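Local coordinates for protein omega transaminase (Pseudomonas sp., PDB 5LHA) that probably transfers amino groups between amines and carbonyl compounds by means of a pyridoxal phosphate cofactor, captured here in its aminated pyridoxamine form, at residues G61-N66 with I431-L436; D83-Y88 with G333-C338; G237-P242 with G385-L390; I259-D264 with W282-D287; G294-Y299 with A339-V344. All coordinates share one frame; numbering follows the deposited sequence.

Contact 1 of 5, residues G61-N66 with I431-L436; sequences GLWNVN and ILSPPL
Trp63 meets Ile431 and Ser433 beside the cofactor pocket of this fold-type I aminotransferase, where the chain around helix 60-63 runs along the end of strand 429-432. The methyl CG2 of Ile431 lies over one face of the Trp63 six-membered ring, 4.2 Å from its centroid, in a CH-pi contact. Ser433 comes to the same ring obliquely, with its CB 3.4 Å from Trp63 CE3. Its OG sits between the backbone N and the carbonyl carbon (chi1 66°), which directs it to a hydrogen bond with Val59 O. The indole also touches Lys293 and Arg424 and comes within about 4 Å of the bound PMP. With an alanine at Trp63, Ile431 CG2 would probably lose the ring it rests on, and a gap would open between the strand end and the cofactor site. Farther along, the side chains of Asn66 and Leu436 run alongside each other in the same direction, with Asn66 CB 3.8 Å from Leu436 CG; Arg272 NH2 satisfies Asn66 OD1. Just before Leu436, Pro435 CB rests 3.3 Å from Val65 O. The backbones are joined by one weak, bent hydrogen bond, Leu436 N to Asn66 O, at 3.0 Å and 135°.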
# COMPACT_ATOMS: atom_id res chain seq x y z
N GLY A 61 -17.52 -31.67 -10.77
CA GLY A 61 -17.64 -30.31 -11.27
C GLY A 61 -16.35 -29.57 -10.99
O GLY A 61 -15.42 -29.60 -11.79
N LEU A 62 -16.31 -28.90 -9.84
CA LEU A 62 -15.10 -28.29 -9.26
C LEU A 62 -15.26 -28.47 -7.76
O LEU A 62 -15.51 -27.51 -7.03
CB LEU A 62 -14.95 -26.81 -9.64
CG LEU A 62 -14.14 -26.49 -10.91
CD1 LEU A 62 -14.16 -24.99 -11.18
CD2 LEU A 62 -12.70 -27.00 -10.79
N TRP A 63 -15.04 -29.71 -7.30
CA TRP A 63 -15.50 -30.21 -6.00
C TRP A 63 -16.74 -29.49 -5.48
O TRP A 63 -16.72 -28.92 -4.38
CB TRP A 63 -14.41 -30.15 -4.92
CG TRP A 63 -13.18 -29.30 -5.13
CD1 TRP A 63 -13.08 -28.08 -5.74
CD2 TRP A 63 -11.85 -29.61 -4.67
NE1 TRP A 63 -11.78 -27.63 -5.71
CE2 TRP A 63 -11.01 -28.55 -5.06
CE3 TRP A 63 -11.30 -30.69 -3.98
CZ2 TRP A 63 -9.65 -28.54 -4.78
CZ3 TRP A 63 -9.95 -30.68 -3.70
CH2 TRP A 63 -9.14 -29.61 -4.11
N ASN A 64 -17.84 -29.54 -6.24
CA ASN A 64 -19.06 -28.87 -5.78
C ASN A 64 -20.36 -29.60 -6.13
O ASN A 64 -21.38 -29.37 -5.48
CB ASN A 64 -19.11 -27.43 -6.31
CG ASN A 64 -19.10 -27.35 -7.83
OD1 ASN A 64 -18.52 -28.19 -8.52
ND2 ASN A 64 -19.72 -26.30 -8.36
N VAL A 65 -20.35 -30.50 -7.11
CA VAL A 65 -21.57 -31.22 -7.45
C VAL A 65 -21.65 -32.42 -6.52
O VAL A 65 -21.54 -33.57 -6.96
CB VAL A 65 -21.60 -31.61 -8.93
CG1 VAL A 65 -22.96 -32.18 -9.33
CG2 VAL A 65 -21.25 -30.42 -9.80
N ASN A 66 -21.84 -32.16 -5.22
CA ASN A 66 -21.62 -33.14 -4.17
C ASN A 66 -22.79 -34.10 -4.00
O ASN A 66 -22.62 -35.16 -3.38
CB ASN A 66 -21.32 -32.43 -2.85
CG ASN A 66 -20.00 -31.69 -2.88
OD1 ASN A 66 -19.30 -31.69 -3.90
ND2 ASN A 66 -19.65 -31.05 -1.78
N ILE A 431 -5.76 -34.15 -8.91
CA ILE A 431 -6.78 -33.98 -7.88
C ILE A 431 -7.95 -34.91 -8.18
O ILE A 431 -8.46 -34.95 -9.30
CB ILE A 431 -7.26 -32.51 -7.80
CG1 ILE A 431 -6.10 -31.57 -7.47
CG2 ILE A 431 -8.39 -32.37 -6.80
CD1 ILE A 431 -5.18 -32.04 -6.37
N LEU A 432 -8.39 -35.64 -7.15
CA LEU A 432 -9.61 -36.44 -7.16
C LEU A 432 -10.61 -35.77 -6.23
O LEU A 432 -10.31 -35.57 -5.05
CB LEU A 432 -9.32 -37.87 -6.69
CG LEU A 432 -8.07 -38.55 -7.27
CD1 LEU A 432 -7.94 -39.99 -6.80
CD2 LEU A 432 -8.05 -38.48 -8.79
N SER A 433 -11.79 -35.42 -6.74
CA SER A 433 -12.80 -34.79 -5.88
C SER A 433 -14.22 -35.10 -6.36
O SER A 433 -14.97 -34.19 -6.76
CB SER A 433 -12.57 -33.28 -5.81
OG SER A 433 -12.78 -32.65 -7.05
N PRO A 434 -14.62 -36.36 -6.32
CA PRO A 434 -15.89 -36.77 -6.92
C PRO A 434 -17.07 -36.37 -6.04
O PRO A 434 -16.87 -35.89 -4.91
CB PRO A 434 -15.75 -38.29 -6.99
CG PRO A 434 -14.93 -38.62 -5.79
CD PRO A 434 -13.94 -37.50 -5.66
N PRO A 435 -18.30 -36.56 -6.52
CA PRO A 435 -19.47 -36.32 -5.66
C PRO A 435 -19.39 -37.16 -4.39
O PRO A 435 -18.79 -38.23 -4.36
CB PRO A 435 -20.66 -36.73 -6.54
CG PRO A 435 -20.17 -36.50 -7.95
CD PRO A 435 -18.69 -36.83 -7.92
N LEU A 436 -20.00 -36.64 -3.33
CA LEU A 436 -19.96 -37.33 -2.04
C LEU A 436 -20.86 -38.55 -2.01
O LEU A 436 -20.79 -39.32 -1.04
CB LEU A 436 -20.32 -36.35 -0.93
CG LEU A 436 -19.42 -35.11 -0.87
CD1 LEU A 436 -19.62 -34.33 0.43
CD2 LEU A 436 -17.94 -35.45 -1.06

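Contact 2 of 5, residues D83-Y88 with G333-C338; sequences DELAYY and GHPTAC
Ala86 O is the point on which Thr336 and His334 converge. The hydroxyl OG1 of Thr336 gives it a hydrogen bond of 2.9 Å, lying in the carbonyl plane on a lone pair, while Thr336 N adds a weak bond to the same oxygen. His334 CE1 comes to 3.2 Å from Ala86 O as well. Alongside, Pro335 presses its ring against the backbone of Leu85 to Tyr88: its CB lies 3.3 Å from Leu85 O, and its CD is 3.6 Å from Tyr87 CA. The Tyr87 and His334 side chains cross at about a right angle with their ring planes 37° apart, an oblique meeting in which Tyr87 CD1 is 3.7 Å from His334 CD2.

The second shell fixes these groups. His334 turns its ring back over the first helical turn (chi1 -167°, CG opposite the backbone N), where ND1 accepts weak bonds from Thr336 N and Ala337 N. Its NE2 is hydrogen-bonded to Gly298 O of the second subunit, so both ring nitrogens are engaged. Tyr87 OH bonds to Thr330 O, Tyr331 packs edge-to-face with the Tyr87 ring, and the Tyr87 side chain also packs on Asn64 of the second subunit. The chain leaving helix 72-85 is thereby joined to the start of helix 335-350 by a histidine N-cap with proline following it, set in the dimer interface.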
# COMPACT_ATOMS: atom_id res chain seq x y z
N ASP A 83 -41.55 -19.70 -9.88
CA ASP A 83 -42.97 -19.38 -10.02
C ASP A 83 -43.43 -18.37 -8.98
O ASP A 83 -44.36 -17.59 -9.24
CB ASP A 83 -43.82 -20.64 -9.91
CG ASP A 83 -43.74 -21.54 -11.13
OD1 ASP A 83 -43.36 -21.05 -12.22
OD2 ASP A 83 -44.09 -22.73 -11.01
N GLU A 84 -42.84 -18.40 -7.79
CA GLU A 84 -43.24 -17.50 -6.72
C GLU A 84 -42.51 -16.17 -6.80
O GLU A 84 -43.11 -15.12 -7.00
CB GLU A 84 -42.98 -18.19 -5.38
CG GLU A 84 -43.22 -17.32 -4.17
CD GLU A 84 -43.13 -18.12 -2.90
OE1 GLU A 84 -43.67 -19.25 -2.89
OE2 GLU A 84 -42.51 -17.64 -1.92
N LEU A 85 -41.18 -16.22 -6.67
CA LEU A 85 -40.37 -15.00 -6.69
C LEU A 85 -38.95 -15.45 -7.00
O LEU A 85 -38.25 -15.92 -6.10
CB LEU A 85 -40.46 -14.26 -5.37
CG LEU A 85 -39.69 -12.94 -5.21
CD1 LEU A 85 -40.40 -11.80 -5.93
CD2 LEU A 85 -39.55 -12.62 -3.74
N ALA A 86 -38.56 -15.33 -8.26
CA ALA A 86 -37.20 -15.68 -8.65
C ALA A 86 -36.18 -14.83 -7.90
O ALA A 86 -35.16 -15.33 -7.41
CB ALA A 86 -37.04 -15.51 -10.17
N TYR A 87 -36.43 -13.52 -7.83
CA TYR A 87 -35.51 -12.60 -7.17
C TYR A 87 -36.24 -11.41 -6.57
O TYR A 87 -37.16 -10.85 -7.18
CB TYR A 87 -34.44 -12.09 -8.14
CG TYR A 87 -33.61 -10.96 -7.56
CD1 TYR A 87 -32.56 -11.23 -6.70
CD2 TYR A 87 -33.89 -9.63 -7.86
CE1 TYR A 87 -31.81 -10.22 -6.16
CE2 TYR A 87 -33.15 -8.61 -7.32
CZ TYR A 87 -32.10 -8.91 -6.48
OH TYR A 87 -31.33 -7.91 -5.95
N TYR A 88 -35.82 -11.04 -5.35
CA TYR A 88 -35.91 -9.66 -4.90
C TYR A 88 -34.72 -9.34 -4.01
O TYR A 88 -34.05 -10.23 -3.50
CB TYR A 88 -37.23 -9.34 -4.17
CG TYR A 88 -37.65 -7.91 -4.43
CD1 TYR A 88 -38.16 -7.53 -5.66
CD2 TYR A 88 -37.49 -6.93 -3.46
CE1 TYR A 88 -38.52 -6.22 -5.91
CE2 TYR A 88 -37.84 -5.61 -3.70
CZ TYR A 88 -38.36 -5.26 -4.93
OH TYR A 88 -38.71 -3.95 -5.17
N GLY A 333 -28.55 -13.27 -0.95
CA GLY A 333 -29.82 -13.83 -0.51
C GLY A 333 -30.78 -14.19 -1.63
O GLY A 333 -31.99 -14.25 -1.39
N HIS A 334 -30.26 -14.43 -2.83
CA HIS A 334 -31.06 -14.70 -4.02
C HIS A 334 -32.10 -15.78 -3.72
O HIS A 334 -31.74 -16.88 -3.28
CB HIS A 334 -30.13 -15.13 -5.16
CG HIS A 334 -30.78 -15.15 -6.51
ND1 HIS A 334 -31.64 -16.16 -6.91
CD2 HIS A 334 -30.71 -14.29 -7.55
CE1 HIS A 334 -32.06 -15.91 -8.13
NE2 HIS A 334 -31.52 -14.78 -8.55
N PRO A 335 -33.39 -15.50 -3.94
CA PRO A 335 -34.42 -16.47 -3.53
C PRO A 335 -34.27 -17.81 -4.21
O PRO A 335 -34.43 -18.85 -3.56
CB PRO A 335 -35.74 -15.76 -3.90
CG PRO A 335 -35.40 -14.32 -3.99
CD PRO A 335 -33.96 -14.21 -4.37
N THR A 336 -33.99 -17.83 -5.51
CA THR A 336 -33.84 -19.12 -6.17
C THR A 336 -32.63 -19.86 -5.60
O THR A 336 -32.71 -21.07 -5.32
CB THR A 336 -33.72 -18.95 -7.68
OG1 THR A 336 -34.80 -18.14 -8.14
CG2 THR A 336 -33.77 -20.31 -8.38
N ALA A 337 -31.53 -19.14 -5.36
CA ALA A 337 -30.34 -19.76 -4.79
C ALA A 337 -30.62 -20.35 -3.42
O ALA A 337 -30.24 -21.49 -3.14
CB ALA A 337 -29.21 -18.73 -4.70
N CYS A 338 -31.32 -19.61 -2.57
CA CYS A 338 -31.62 -20.12 -1.24
C CYS A 338 -32.48 -21.37 -1.32
O CYS A 338 -32.16 -22.40 -0.70
CB CYS A 338 -32.33 -19.03 -0.43
SG CYS A 338 -31.28 -17.59 -0.07

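Contact 3 of 5, residues G237-P242 with G385-L390; sequences GGVIVP and GLMIAL
Gly238 O accepts a hydrogen bond from Arg382 NE and is also in tight contact with Ala389 CB, at 3.1 Å. The same Arg382 NE makes a weak bond to Val239 O, and through its backbone Arg382 pairs with Ala389, so one residue of strand 378-384 serves the loop with its side chain and the neighbouring strand with its main chain. The rest of the contact centres on Val239, whose methyls meet both side chains and backbone carbonyls. Having CG1 anti to its backbone nitrogen (chi1 -171°), Val239 sends its two methyls to different places along the strand. CG1 comes to 3.3 Å from Met387 O and also meets the side chain of Met387, whose CG is 4.1 Å away. CG2 reaches Ile388 O and rests 3.5 Å from Ala389 CB.

Beyond Val239, Met387 touches Val233 and Trp63; the Met387 side chain lies about 8 Å from the PMP. Ile431 of the adjacent strand packs on both Val239 and Ala389, which makes a small aliphatic cluster of the three. Gly238 adopts backbone angles that would jam a CB against the preceding carbonyl. Val239 has positive phi, which suits its place in a G1 beta bulge, where Val239 and Ile240 both face Gln234. The loop after strand 225-230 of the large central sheet, carrying this G1 beta bulge, packs against strand 387-393 of the second mixed sheet of this fold-type I enzyme.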
# COMPACT_ATOMS: atom_id res chain seq x y z
N GLY A 237 -4.26 -26.02 -3.40
CA GLY A 237 -2.82 -26.07 -3.17
C GLY A 237 -2.22 -27.46 -3.19
O GLY A 237 -0.99 -27.58 -3.19
N GLY A 238 -3.05 -28.50 -3.24
CA GLY A 238 -2.59 -29.87 -3.42
C GLY A 238 -3.11 -30.91 -2.45
O GLY A 238 -2.48 -31.97 -2.30
N VAL A 239 -4.28 -30.69 -1.87
CA VAL A 239 -4.88 -31.55 -0.85
C VAL A 239 -3.86 -31.79 0.26
O VAL A 239 -3.43 -32.92 0.52
CB VAL A 239 -5.38 -32.88 -1.44
CG1 VAL A 239 -6.18 -33.67 -0.41
CG2 VAL A 239 -6.22 -32.62 -2.68
N ILE A 240 -3.50 -30.73 0.97
CA ILE A 240 -2.58 -30.82 2.09
C ILE A 240 -3.41 -31.00 3.35
O ILE A 240 -4.17 -30.10 3.74
CB ILE A 240 -1.67 -29.59 2.19
CG1 ILE A 240 -0.85 -29.47 0.90
CG2 ILE A 240 -0.77 -29.69 3.41
CD1 ILE A 240 -0.39 -28.06 0.59
N VAL A 241 -3.31 -32.18 3.96
CA VAL A 241 -4.03 -32.49 5.19
C VAL A 241 -3.11 -32.13 6.36
O VAL A 241 -2.06 -32.77 6.51
CB VAL A 241 -4.43 -33.97 5.24
CG1 VAL A 241 -5.32 -34.24 6.46
CG2 VAL A 241 -5.14 -34.39 3.96
N PRO A 242 -3.45 -31.13 7.17
CA PRO A 242 -2.58 -30.77 8.29
C PRO A 242 -2.61 -31.87 9.34
O PRO A 242 -3.54 -32.68 9.37
CB PRO A 242 -3.21 -29.48 8.82
CG PRO A 242 -4.63 -29.59 8.46
CD PRO A 242 -4.65 -30.28 7.12
N GLY A 385 -11.32 -37.73 3.61
CA GLY A 385 -12.63 -37.76 2.96
C GLY A 385 -12.48 -37.96 1.47
O GLY A 385 -11.69 -38.79 1.01
N LEU A 386 -13.26 -37.22 0.68
CA LEU A 386 -13.22 -37.34 -0.78
C LEU A 386 -12.49 -36.19 -1.46
O LEU A 386 -12.91 -35.72 -2.52
CB LEU A 386 -14.63 -37.48 -1.35
CG LEU A 386 -15.21 -38.87 -1.12
CD1 LEU A 386 -16.70 -38.92 -1.47
CD2 LEU A 386 -14.42 -39.90 -1.92
N MET A 387 -11.40 -35.71 -0.85
CA MET A 387 -10.39 -34.90 -1.54
C MET A 387 -9.05 -35.61 -1.41
O MET A 387 -8.62 -35.94 -0.30
CB MET A 387 -10.32 -33.48 -0.98
CG MET A 387 -10.16 -33.36 0.53
SD MET A 387 -10.72 -31.75 1.13
CE MET A 387 -9.69 -30.62 0.23
N ILE A 388 -8.43 -35.89 -2.55
CA ILE A 388 -7.20 -36.67 -2.62
C ILE A 388 -6.31 -36.04 -3.68
O ILE A 388 -6.80 -35.48 -4.67
CB ILE A 388 -7.48 -38.16 -2.93
CG1 ILE A 388 -8.12 -38.85 -1.73
CG2 ILE A 388 -6.20 -38.89 -3.34
CD1 ILE A 388 -8.79 -40.16 -2.07
N ALA A 389 -5.00 -36.08 -3.46
CA ALA A 389 -4.04 -35.62 -4.46
C ALA A 389 -2.94 -36.65 -4.64
O ALA A 389 -2.43 -37.22 -3.67
CB ALA A 389 -3.42 -34.28 -4.09
N LEU A 390 -2.58 -36.89 -5.90
CA LEU A 390 -1.42 -37.70 -6.25
C LEU A 390 -0.30 -36.74 -6.61
O LEU A 390 -0.44 -35.93 -7.52
CB LEU A 390 -1.75 -38.64 -7.42
CG LEU A 390 -2.93 -39.60 -7.23
CD1 LEU A 390 -4.21 -38.98 -7.77
CD2 LEU A 390 -2.67 -40.95 -7.91

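Contact 4 of 5, residues I259-D264 with W282-D287; sequences ILLIAD and WGVAPD. With PMP (4'-deoxy-4'-aminopyridoxal-5'-phosphate), chain E.
One face of the Asp287 carboxylate is covered by Leu260, whose CD2 lies 4.0 Å above Asp287 CG, while Leu261 N approaches OD2. That N-H makes a hydrogen bond of 2.8 Å to Asp287 OD2, nearly straight at 167°, using the lone pair turned away from the other oxygen. Arg251 NH2 forms a salt bridge to the same OD2, and Asn308 ND2 holds OD1, so both oxygens are engaged and the group is fixed in rotation. Asp287 returns a backbone bond, its N 2.7 Å from Leu261 O, which completes a two-bond link to a single strand residue. Replacing Asp287 by an alanine would probably leave Leu261 N without its acceptor and Arg251 without its carboxylate mate in a buried place.

Next to this link the ring of Pro286 lies against the strand, with CG 3.5 Å from Ala263 CB and CB 3.3 Å from Leu261 O. Val284 CG1 touches Leu261 CD2 more loosely. Asp264, at the strand's end, carries a second flat group: its OD2 is 2.9 Å from N1 of PMP, with His158 ND1 bonded to the same oxygen and Val266 N to OD1. Asp287 leads into the parallel neighbouring strand 288-291; an aspartate at the pyridine nitrogen, here Asp264 at the end of strand 260-264, is a hallmark of the fold-type I cofactor site.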
# COMPACT_ATOMS: atom_id res chain seq x y z
N ILE A 259 -6.92 -12.67 17.94
CA ILE A 259 -6.98 -12.66 16.49
C ILE A 259 -8.13 -13.53 16.01
O ILE A 259 -8.35 -14.63 16.53
CB ILE A 259 -5.64 -13.14 15.92
CG1 ILE A 259 -4.54 -12.14 16.28
CG2 ILE A 259 -5.74 -13.41 14.40
CD1 ILE A 259 -3.14 -12.66 16.11
N LEU A 260 -8.89 -13.03 15.04
CA LEU A 260 -10.01 -13.78 14.51
C LEU A 260 -9.51 -14.92 13.63
O LEU A 260 -8.63 -14.73 12.78
CB LEU A 260 -10.93 -12.88 13.70
CG LEU A 260 -11.51 -11.65 14.39
CD1 LEU A 260 -12.23 -10.79 13.37
CD2 LEU A 260 -12.45 -12.06 15.52
N LEU A 261 -10.11 -16.10 13.80
CA LEU A 261 -9.74 -17.27 13.01
C LEU A 261 -10.84 -17.51 11.98
O LEU A 261 -11.98 -17.81 12.34
CB LEU A 261 -9.52 -18.48 13.91
CG LEU A 261 -9.16 -19.78 13.19
CD1 LEU A 261 -7.92 -19.60 12.33
CD2 LEU A 261 -8.95 -20.89 14.20
N ILE A 262 -10.48 -17.35 10.71
CA ILE A 262 -11.38 -17.56 9.59
C ILE A 262 -11.12 -18.93 9.00
O ILE A 262 -10.02 -19.20 8.50
CB ILE A 262 -11.22 -16.48 8.50
CG1 ILE A 262 -11.46 -15.09 9.08
CG2 ILE A 262 -12.14 -16.76 7.34
CD1 ILE A 262 -11.02 -14.00 8.16
N ALA A 263 -12.12 -19.80 9.05
CA ALA A 263 -12.05 -21.09 8.38
C ALA A 263 -12.60 -20.93 6.96
O ALA A 263 -13.76 -20.54 6.78
CB ALA A 263 -12.83 -22.15 9.14
N ASP A 264 -11.75 -21.18 5.97
CA ASP A 264 -12.21 -21.21 4.59
C ASP A 264 -12.77 -22.61 4.35
O ASP A 264 -12.03 -23.56 4.11
CB ASP A 264 -11.08 -20.86 3.63
CG ASP A 264 -11.56 -20.71 2.20
OD1 ASP A 264 -12.62 -21.27 1.82
OD2 ASP A 264 -10.87 -19.98 1.45
N TRP A 282 -11.67 -31.20 13.08
CA TRP A 282 -10.47 -31.04 13.91
C TRP A 282 -10.79 -30.63 15.34
O TRP A 282 -9.86 -30.40 16.11
CB TRP A 282 -9.54 -30.00 13.28
CG TRP A 282 -9.05 -30.37 11.91
CD1 TRP A 282 -9.15 -29.62 10.77
CD2 TRP A 282 -8.34 -31.56 11.54
NE1 TRP A 282 -8.58 -30.28 9.71
CE2 TRP A 282 -8.07 -31.47 10.15
CE3 TRP A 282 -7.91 -32.70 12.23
CZ2 TRP A 282 -7.38 -32.47 9.46
CZ3 TRP A 282 -7.23 -33.69 11.54
CH2 TRP A 282 -6.98 -33.57 10.17
N GLY A 283 -12.07 -30.51 15.69
CA GLY A 283 -12.47 -30.13 17.04
C GLY A 283 -12.33 -28.67 17.36
O GLY A 283 -12.12 -28.31 18.52
N VAL A 284 -12.51 -27.79 16.37
CA VAL A 284 -12.20 -26.38 16.49
C VAL A 284 -13.39 -25.54 16.04
O VAL A 284 -14.04 -25.87 15.04
CB VAL A 284 -10.94 -26.02 15.68
CG1 VAL A 284 -10.85 -24.53 15.43
CG2 VAL A 284 -9.70 -26.51 16.41
N ALA A 285 -13.69 -24.50 16.81
CA ALA A 285 -14.68 -23.49 16.45
C ALA A 285 -13.96 -22.23 15.98
O ALA A 285 -13.36 -21.52 16.81
CB ALA A 285 -15.59 -23.17 17.63
N PRO A 286 -13.95 -21.93 14.69
CA PRO A 286 -13.38 -20.66 14.23
C PRO A 286 -14.34 -19.51 14.50
O PRO A 286 -15.47 -19.69 14.93
CB PRO A 286 -13.19 -20.89 12.73
CG PRO A 286 -14.25 -21.88 12.38
CD PRO A 286 -14.42 -22.77 13.58
N ASP A 287 -13.85 -18.29 14.26
CA ASP A 287 -14.68 -17.11 14.44
C ASP A 287 -15.58 -16.86 13.24
O ASP A 287 -16.70 -16.35 13.41
CB ASP A 287 -13.82 -15.88 14.72
CG ASP A 287 -13.04 -15.97 16.03
OD1 ASP A 287 -13.65 -15.75 17.10
OD2 ASP A 287 -11.83 -16.26 16.00
N1 PMP E . -11.49 -20.68 -1.27
C2 PMP E . -11.43 -22.04 -1.50
C2A PMP E . -10.84 -22.97 -0.48
C3 PMP E . -11.56 -22.49 -2.81
O3 PMP E . -11.14 -23.75 -3.15
C4 PMP E . -12.10 -21.64 -3.78
C4A PMP E . -12.31 -22.16 -5.18
N4A PMP E . -11.73 -23.48 -5.33
C5 PMP E . -12.43 -20.33 -3.45
C6 PMP E . -12.12 -19.85 -2.18
C5A PMP E . -13.12 -19.44 -4.48
O4P PMP E . -14.37 -20.00 -4.86
P PMP E . -15.19 -19.48 -6.16
O1P PMP E . -14.60 -20.19 -7.36
O2P PMP E . -16.64 -19.89 -5.99
O3P PMP E . -15.08 -17.99 -6.36

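Contact 5 of 5, residues G294-Y299 with A339-V344; sequences GITAGY and AAALAV
Val344 points from helix 335-350 at the loop 294-297, which follows Lys293 of the cofactor pocket in this fold-type I enzyme and runs into a type I' beta turn formed by Thr296 to Tyr299. Its two methyls spread over the loop. CG1, anti to the backbone nitrogen (chi1 168°), lies 3.4 Å from Gly294 O, and CG2 is 3.5 Å from Thr296 O. Ala297 points back toward the helix and meets this fork, its CB being 3.9 Å from Val344 CG1. The valine thus packs on the carbonyls of the loop; the turn that follows is closed by the bond from Tyr299 N to Thr296 O.

One helical turn earlier Ala341 takes over. The small side chain lets the backbones come close, the CA atoms of Thr296 and Ala341 being 4.5 Å apart, and Thr296 sets its methyl CG2 3.8 Å from Ala341 CB. The threonine is turned so that OG1 occupies the position between N and the carbonyl carbon (chi1 54°), from where it hydrogen-bonds Ile300 O, leaving the methyl for the helix. Thr296 also packs on Tyr331 of the second subunit, and Tyr299 OH is bonded to Gly68 O and Arg71 N, so the turn is held from other quarters too. The packing buries one polar atom that has no hydrogen-bonding partner in the model: Ile295 O, which faces Ala341 CA at 3.6 Å in a CA-H...O contact with an angle of 139° at the hydrogen.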
# COMPACT_ATOMS: atom_id res chain seq x y z
N GLY A 294 -20.54 -26.66 -2.76
CA GLY A 294 -21.52 -27.69 -2.43
C GLY A 294 -22.76 -27.17 -1.72
O GLY A 294 -23.75 -27.91 -1.65
N ILE A 295 -22.74 -25.94 -1.22
CA ILE A 295 -23.88 -25.39 -0.48
C ILE A 295 -25.14 -25.44 -1.34
O ILE A 295 -26.25 -25.68 -0.83
CB ILE A 295 -23.56 -23.97 0.02
CG1 ILE A 295 -24.63 -23.52 1.04
CG2 ILE A 295 -23.38 -22.98 -1.13
CD1 ILE A 295 -24.24 -22.31 1.88
N THR A 296 -25.01 -25.24 -2.65
CA THR A 296 -26.09 -25.47 -3.60
C THR A 296 -25.77 -26.63 -4.53
O THR A 296 -26.48 -26.83 -5.53
CB THR A 296 -26.38 -24.21 -4.42
OG1 THR A 296 -25.18 -23.73 -5.05
CG2 THR A 296 -26.97 -23.13 -3.54
N ALA A 297 -24.72 -27.40 -4.23
CA ALA A 297 -24.29 -28.50 -5.07
C ALA A 297 -24.03 -28.03 -6.49
O ALA A 297 -24.23 -28.77 -7.45
CB ALA A 297 -25.29 -29.65 -5.05
N GLY A 298 -23.63 -26.76 -6.62
CA GLY A 298 -23.36 -26.14 -7.89
C GLY A 298 -24.58 -25.77 -8.71
O GLY A 298 -24.42 -25.17 -9.78
N TYR A 299 -25.79 -26.09 -8.25
CA TYR A 299 -26.95 -25.91 -9.12
C TYR A 299 -27.22 -24.44 -9.39
O TYR A 299 -27.60 -24.06 -10.51
CB TYR A 299 -28.18 -26.59 -8.52
CG TYR A 299 -28.16 -28.10 -8.65
CD1 TYR A 299 -27.20 -28.86 -8.01
CD2 TYR A 299 -29.11 -28.76 -9.42
CE1 TYR A 299 -27.18 -30.25 -8.13
CE2 TYR A 299 -29.10 -30.14 -9.54
CZ TYR A 299 -28.13 -30.87 -8.90
OH TYR A 299 -28.12 -32.25 -9.03
N ALA A 339 -33.56 -21.31 -2.11
CA ALA A 339 -34.45 -22.45 -2.30
C ALA A 339 -33.70 -23.71 -2.69
O ALA A 339 -33.96 -24.80 -2.16
CB ALA A 339 -35.51 -22.12 -3.36
N ALA A 340 -32.80 -23.60 -3.68
CA ALA A 340 -31.99 -24.74 -4.08
C ALA A 340 -31.08 -25.19 -2.94
O ALA A 340 -30.86 -26.40 -2.76
CB ALA A 340 -31.18 -24.41 -5.34
N ALA A 341 -30.51 -24.24 -2.19
CA ALA A 341 -29.65 -24.59 -1.06
C ALA A 341 -30.38 -25.45 -0.04
O ALA A 341 -29.84 -26.45 0.45
CB ALA A 341 -29.13 -23.31 -0.39
N LEU A 342 -31.61 -25.06 0.31
CA LEU A 342 -32.37 -25.81 1.31
C LEU A 342 -32.58 -27.25 0.88
O LEU A 342 -32.44 -28.17 1.70
CB LEU A 342 -33.72 -25.13 1.59
CG LEU A 342 -33.58 -23.77 2.27
CD1 LEU A 342 -34.88 -22.97 2.25
CD2 LEU A 342 -33.09 -23.97 3.69
N ALA A 343 -32.88 -27.48 -0.40
CA ALA A 343 -33.05 -28.84 -0.89
C ALA A 343 -31.73 -29.60 -0.84
O ALA A 343 -31.71 -30.80 -0.53
CB ALA A 343 -33.61 -28.83 -2.31
N VAL A 344 -30.63 -28.91 -1.12
CA VAL A 344 -29.33 -29.57 -1.13
C VAL A 344 -28.93 -29.99 0.29
O VAL A 344 -28.46 -31.11 0.50
CB VAL A 344 -28.28 -28.65 -1.78
CG1 VAL A 344 -26.87 -29.17 -1.55
CG2 VAL A 344 -28.55 -28.54 -3.27

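From the N terminus, contact 1 opens first and closes last: 61-66 meets 431-436, so the other four contacts are nested inside its loop. Contact 2 opens at 83-88 and closes at 333-338, and contact 3 opens within it at 237-242 but closes later, at 385-390, so these two cross. Contact 4, a short loop in the central sheet, is nested in both. Contact 5 follows it in series, nested in contact 3 and crossing contact 2, with which it shares helix 335-350. Contacts 1 and 3 meet on the neighbouring strands 429-432 and 387-393 of one sheet, contacts 1 and 5 touch through Asn64 and Asn66, and contacts 1, 2 and 5 all reach the second subunit.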